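Local coordinates for protein monoacylglycerol lipase (PDB 6QE2) that probably hydrolyses monoacylglycerols to free fatty acid and glycerol, as a lipase of the alpha/beta-hydrolase fold, at residues 243-246 against 247-251; 29-32 against 33-37. All coordinates share one frame; numbering follows the deposited sequence.

Overall arrangement
Both contacts are short runs of i to i+4 pairs along helices that pack against each other in an alpha/beta-hydrolase fold. Contact 2 comes first along the chain, on helix 30-38, which links strands 15-19 and 42-46 of the central sheet; contact 1 lies more than 200 residues later, on helix 242-256 after the last strand, 223-228. Their centres are about 11 Å apart, each about 16 Å from the centre of the chain and on the same side of it. His246 of contact 1 meets Lys31, Leu32 and Leu35 of contact 2, and Val250 meets Leu36, so the last modelled helix, 242-256, is packed onto helix 30-38, the first of the fold.

Contact 1 (243-246 against 247-251); sequences EEFH and RAIVE
Phe245 spreads one ring face under the methyl tip of Ile249, four residues on. CD1 of Ile249 stands 3.7 Å from the centroid of the Phe245 ring, 19° off the normal, a CH-pi contact displaced toward the CE2-CZ side. The Ile249 branch that makes it is CG1, turned back beside its own backbone N (chi1 -72°), which also lays CD1 3.3 Å from Phe245 O. An alanine in place of Phe245 would probably open a gap beside Ile249 CD1 and take away one of the edge-to-face ring partners of Phe236. Both Phe245 and Ile249 also touch Leu198 of strand 195-200, so this face of helix 242-256 lies on the central sheet of the alpha/beta-hydrolase fold. The exposed flank carries a salt bridge of i to i+4 spacing. Glu243 is extended, its CG trans to the backbone N (chi1 -170°), while Arg247 bends at chi3 to bring its guanidinium round; NH1 of Arg247 donates to OE2 of Glu243 at 2.8 Å. OE2 is met on its anti side and out of the carboxylate plane, though within the guanidinium plane, and the two planes stand almost perpendicular. NH2 of Arg247 passes 3.8 Å from CA of Glu244, bringing the guanidinium close to the backbone. Helical bonds underlie these pairs: Arg247 N to Glu243 O, Ala248 N to Glu244 O at 2.9 Å, and Val250 N to His246 O at 3.1 Å, with Ile249 N to Phe245 O weak at 3.3 Å. The His246 imidazole turns to helix 30-38, and its ND1 hydrogen-bonds to Gly242 O.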
loop_
_atom_site.group_PDB
_atom_site.type_symbol
_atom_site.label_atom_id
_atom_site.label_comp_id
_atom_site.label_asym_id
_atom_site.label_seq_id
_atom_site.Cartn_x
_atom_site.Cartn_y
_atom_site.Cartn_z
ATOM N N GLU A 243 4.588 14.421 10.376
ATOM C CA GLU A 243 4.118 14.148 11.730
ATOM C C GLU A 243 2.596 14.123 11.792
ATOM O O GLU A 243 1.994 13.249 12.434
ATOM C CB GLU A 243 4.674 15.191 12.697
ATOM C CG GLU A 243 4.386 14.758 14.109
ATOM C CD GLU A 243 4.568 15.884 15.111
ATOM O OE1 GLU A 243 5.437 16.742 14.877
ATOM O OE2 GLU A 243 3.795 15.934 16.082
ATOM N N GLU A 244 1.962 15.059 11.105
ATOM C CA GLU A 244 0.508 15.118 11.031
ATOM C C GLU A 244 -0.071 13.877 10.365
ATOM O O GLU A 244 -1.121 13.380 10.760
ATOM C CB GLU A 244 0.053 16.384 10.304
ATOM C CG GLU A 244 -1.431 16.687 10.449
ATOM C CD GLU A 244 -1.747 18.155 10.224
ATOM O OE1 GLU A 244 -0.817 18.983 10.313
ATOM O OE2 GLU A 244 -2.923 18.485 9.963
ATOM N N PHE A 245 0.621 13.401 9.337
ATOM C CA PHE A 245 0.193 12.224 8.601
ATOM C C PHE A 245 0.169 11.020 9.533
ATOM O O PHE A 245 -0.786 10.251 9.538
ATOM C CB PHE A 245 1.166 11.998 7.441
ATOM C CG PHE A 245 0.981 10.701 6.713
ATOM C CD1 PHE A 245 -0.059 10.535 5.816
ATOM C CD2 PHE A 245 1.876 9.663 6.891
ATOM C CE1 PHE A 245 -0.217 9.346 5.131
ATOM C CE2 PHE A 245 1.724 8.471 6.211
ATOM C CZ PHE A 245 0.675 8.314 5.329
ATOM N N HIS A 246 1.212 10.877 10.341
ATOM C CA HIS A 246 1.281 9.777 11.293
ATOM C C HIS A 246 0.185 9.890 12.347
ATOM O O HIS A 246 -0.437 8.900 12.721
ATOM C CB HIS A 246 2.654 9.719 11.959
ATOM C CG HIS A 246 3.703 9.058 11.120
ATOM N ND1 HIS A 246 4.582 9.765 10.330
ATOM C CD2 HIS A 246 4.012 7.752 10.949
ATOM C CE1 HIS A 246 5.388 8.923 9.710
ATOM N NE2 HIS A 246 5.064 7.695 10.067
ATOM N N ARG A 247 -0.044 11.111 12.816
ATOM C CA ARG A 247 -1.053 11.370 13.835
ATOM C C ARG A 247 -2.470 11.050 13.370
ATOM O O ARG A 247 -3.264 10.501 14.126
ATOM C CB ARG A 247 -0.964 12.813 14.333
ATOM C CG ARG A 247 -2.027 13.180 15.354
ATOM C CD ARG A 247 -1.621 14.386 16.186
ATOM N NE ARG A 247 -1.106 15.479 15.368
ATOM C CZ ARG A 247 0.183 15.786 15.254
ATOM N NH1 ARG A 247 1.097 15.085 15.913
ATOM N NH2 ARG A 247 0.559 16.797 14.484
ATOM N N ALA A 248 -2.785 11.393 12.125
ATOM C CA ALA A 248 -4.113 11.133 11.584
ATOM C C ALA A 248 -4.392 9.649 11.506
ATOM O O ALA A 248 -5.479 9.207 11.775
ATOM C CB ALA A 248 -4.264 11.749 10.210
ATOM N N ILE A 249 -3.395 8.890 11.102
ATOM C CA ILE A 249 -3.557 7.461 10.996
ATOM C C ILE A 249 -3.837 6.867 12.369
ATOM O O ILE A 249 -4.794 6.151 12.552
ATOM C CB ILE A 249 -2.307 6.823 10.384
ATOM C CG1 ILE A 249 -2.239 7.161 8.902
ATOM C CG2 ILE A 249 -2.315 5.324 10.574
ATOM C CD1 ILE A 249 -0.846 7.135 8.340
ATOM N N VAL A 250 -2.998 7.190 13.340
ATOM C CA VAL A 250 -3.179 6.660 14.680
ATOM C C VAL A 250 -4.517 7.071 15.270
ATOM O O VAL A 250 -5.237 6.254 15.800
ATOM C CB VAL A 250 -2.043 7.063 15.624
ATOM C CG1 VAL A 250 -2.297 6.514 17.012
ATOM C CG2 VAL A 250 -0.719 6.549 15.102
ATOM N N GLU A 251 -4.846 8.346 15.172
ATOM C CA GLU A 251 -6.116 8.819 15.713
ATOM C C GLU A 251 -7.298 8.100 15.080
ATOM O O GLU A 251 -8.248 7.728 15.776
ATOM C CB GLU A 251 -6.247 10.334 15.528
ATOM C CG GLU A 251 -5.357 11.141 16.457
ATOM C CD GLU A 251 -5.589 12.639 16.360
ATOM O OE1 GLU A 251 -6.464 13.065 15.573
ATOM O OE2 GLU A 251 -4.894 13.391 17.073
#

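Contact 2 (29-32 against 33-37); sequences YGKL and IELLN
The flat phenol ring of Tyr29 leads off from the helix to meet Phe236 edge-to-face and to touch Phe84 and His86 of strand 82-86, while Tyr29 touches Ile33 through CB, 4.3 Å from Ile33 CD1. The Tyr29 hydroxyl hydrogen-bonds to Glu24, and the side chain lies about 6 Å from a bound glycerol, probably near the active site. Flat peptide groups do more of the work within the pair. Tyr29 O at the N-cap position receives Ile33 N at 3.0 Å. Ile33 places CG1 beside its own backbone N (chi1 -68°), which brings CG1 to 3.2 Å from the same Tyr29 oxygen. The next carbonyls repeat the helical spacing, Glu34 N to Gly30 O, then Leu35 N to Lys31 O and Leu36 N to Leu32 O. The side chains of Leu32 and Leu36 cross at a slant: CD1 of Leu36 lies 3.9 Å from CG of Leu32, and CG of Leu36 rests 3.3 Å from Leu32 O. With CG opposite its backbone N (chi1 175°) and the bend at chi2, Leu32 puts CD1 4.0 Å from Leu36 CG. This helix is the crossover of the beta-alpha-beta unit between strands 15-19 and 42-46; Ile33 and Leu36 pack on Val43. Lys31 NZ and Glu34 OE1 stay 4.7 Å apart, not in contact, so any attraction between them is probably weak, and the start of the helix is probably held chiefly by its i to i+4 backbone bonds, four of them across the two segments, and by the hydrocarbon lying against them.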
loop_
_atom_site.group_PDB
_atom_site.type_symbol
_atom_site.label_atom_id
_atom_site.label_comp_id
_atom_site.label_asym_id
_atom_site.label_seq_id
_atom_site.Cartn_x
_atom_site.Cartn_y
_atom_site.Cartn_z
ATOM N N TYR A 29 8.951 1.357 7.829
ATOM C CA TYR A 29 7.795 1.846 8.569
ATOM C C TYR A 29 8.020 1.819 10.078
ATOM O O TYR A 29 7.061 1.749 10.850
ATOM C CB TYR A 29 6.557 1.037 8.194
ATOM C CG TYR A 29 6.149 1.282 6.766
ATOM C CD1 TYR A 29 6.707 0.548 5.726
ATOM C CD2 TYR A 29 5.234 2.273 6.455
ATOM C CE1 TYR A 29 6.343 0.794 4.407
ATOM C CE2 TYR A 29 4.864 2.518 5.147
ATOM C CZ TYR A 29 5.421 1.775 4.129
ATOM O OH TYR A 29 5.044 2.035 2.825
ATOM N N GLY A 30 9.283 1.888 10.505
ATOM C CA GLY A 30 9.589 1.797 11.926
ATOM C C GLY A 30 8.897 2.861 12.757
ATOM O O GLY A 30 8.468 2.599 13.885
ATOM N N LYS A 31 8.813 4.085 12.232
ATOM C CA LYS A 31 8.183 5.167 12.981
ATOM C C LYS A 31 6.700 4.896 13.208
ATOM O O LYS A 31 6.197 5.025 14.331
ATOM C CB LYS A 31 8.389 6.496 12.250
ATOM C CG LYS A 31 7.811 7.712 12.967
ATOM C CD LYS A 31 8.565 7.990 14.259
ATOM C CE LYS A 31 8.179 9.339 14.850
ATOM N NZ LYS A 31 9.083 9.715 15.973
ATOM N N LEU A 32 5.979 4.502 12.152
ATOM C CA LEU A 32 4.549 4.241 12.297
ATOM C C LEU A 32 4.293 3.040 13.197
ATOM O O LEU A 32 3.349 3.049 13.999
ATOM C CB LEU A 32 3.903 4.029 10.924
ATOM C CG LEU A 32 2.426 3.624 10.924
ATOM C CD1 LEU A 32 1.532 4.708 11.524
ATOM C CD2 LEU A 32 1.978 3.292 9.501
ATOM N N ILE A 33 5.103 1.988 13.063
ATOM C CA ILE A 33 4.944 0.810 13.912
ATOM C C ILE A 33 5.115 1.194 15.375
ATOM O O ILE A 33 4.329 0.785 16.238
ATOM C CB ILE A 33 5.943 -0.288 13.502
ATOM C CG1 ILE A 33 5.590 -0.846 12.123
ATOM C CG2 ILE A 33 5.974 -1.408 14.541
ATOM C CD1 ILE A 33 6.710 -1.661 11.506
ATOM N N GLU A 34 6.140 1.997 15.668
ATOM C CA GLU A 34 6.392 2.418 17.041
ATOM C C GLU A 34 5.221 3.223 17.593
ATOM O O GLU A 34 4.793 3.009 18.735
ATOM C CB GLU A 34 7.683 3.240 17.092
ATOM C CG GLU A 34 8.083 3.753 18.469
ATOM C CD GLU A 34 9.459 4.404 18.468
ATOM O OE1 GLU A 34 9.576 5.575 18.043
ATOM O OE2 GLU A 34 10.432 3.734 18.874
ATOM N N LEU A 35 4.686 4.148 16.793
ATOM C CA LEU A 35 3.548 4.944 17.241
ATOM C C LEU A 35 2.313 4.077 17.463
ATOM O O LEU A 35 1.600 4.243 18.458
ATOM C CB LEU A 35 3.258 6.062 16.236
ATOM C CG LEU A 35 4.308 7.175 16.142
ATOM C CD1 LEU A 35 4.032 8.108 14.959
ATOM C CD2 LEU A 35 4.422 7.968 17.436
ATOM N N LEU A 36 2.043 3.141 16.550
ATOM C CA LEU A 36 0.884 2.267 16.719
ATOM C C LEU A 36 1.023 1.383 17.951
ATOM O O LEU A 36 0.044 1.159 18.670
ATOM C CB LEU A 36 0.683 1.403 15.477
ATOM C CG LEU A 36 0.214 2.146 14.232
ATOM C CD1 LEU A 36 0.233 1.216 13.020
ATOM C CD2 LEU A 36 -1.174 2.700 14.461
ATOM N N ASN A 37 2.220 0.837 18.185
ATOM C CA ASN A 37 2.442 0.049 19.396
ATOM C C ASN A 37 2.237 0.909 20.634
ATOM O O ASN A 37 1.642 0.461 21.620
ATOM C CB ASN A 37 3.849 -0.549 19.414
ATOM C CG ASN A 37 4.045 -1.655 18.393
ATOM O OD1 ASN A 37 5.176 -1.988 18.052
ATOM N ND2 ASN A 37 2.950 -2.230 17.910
#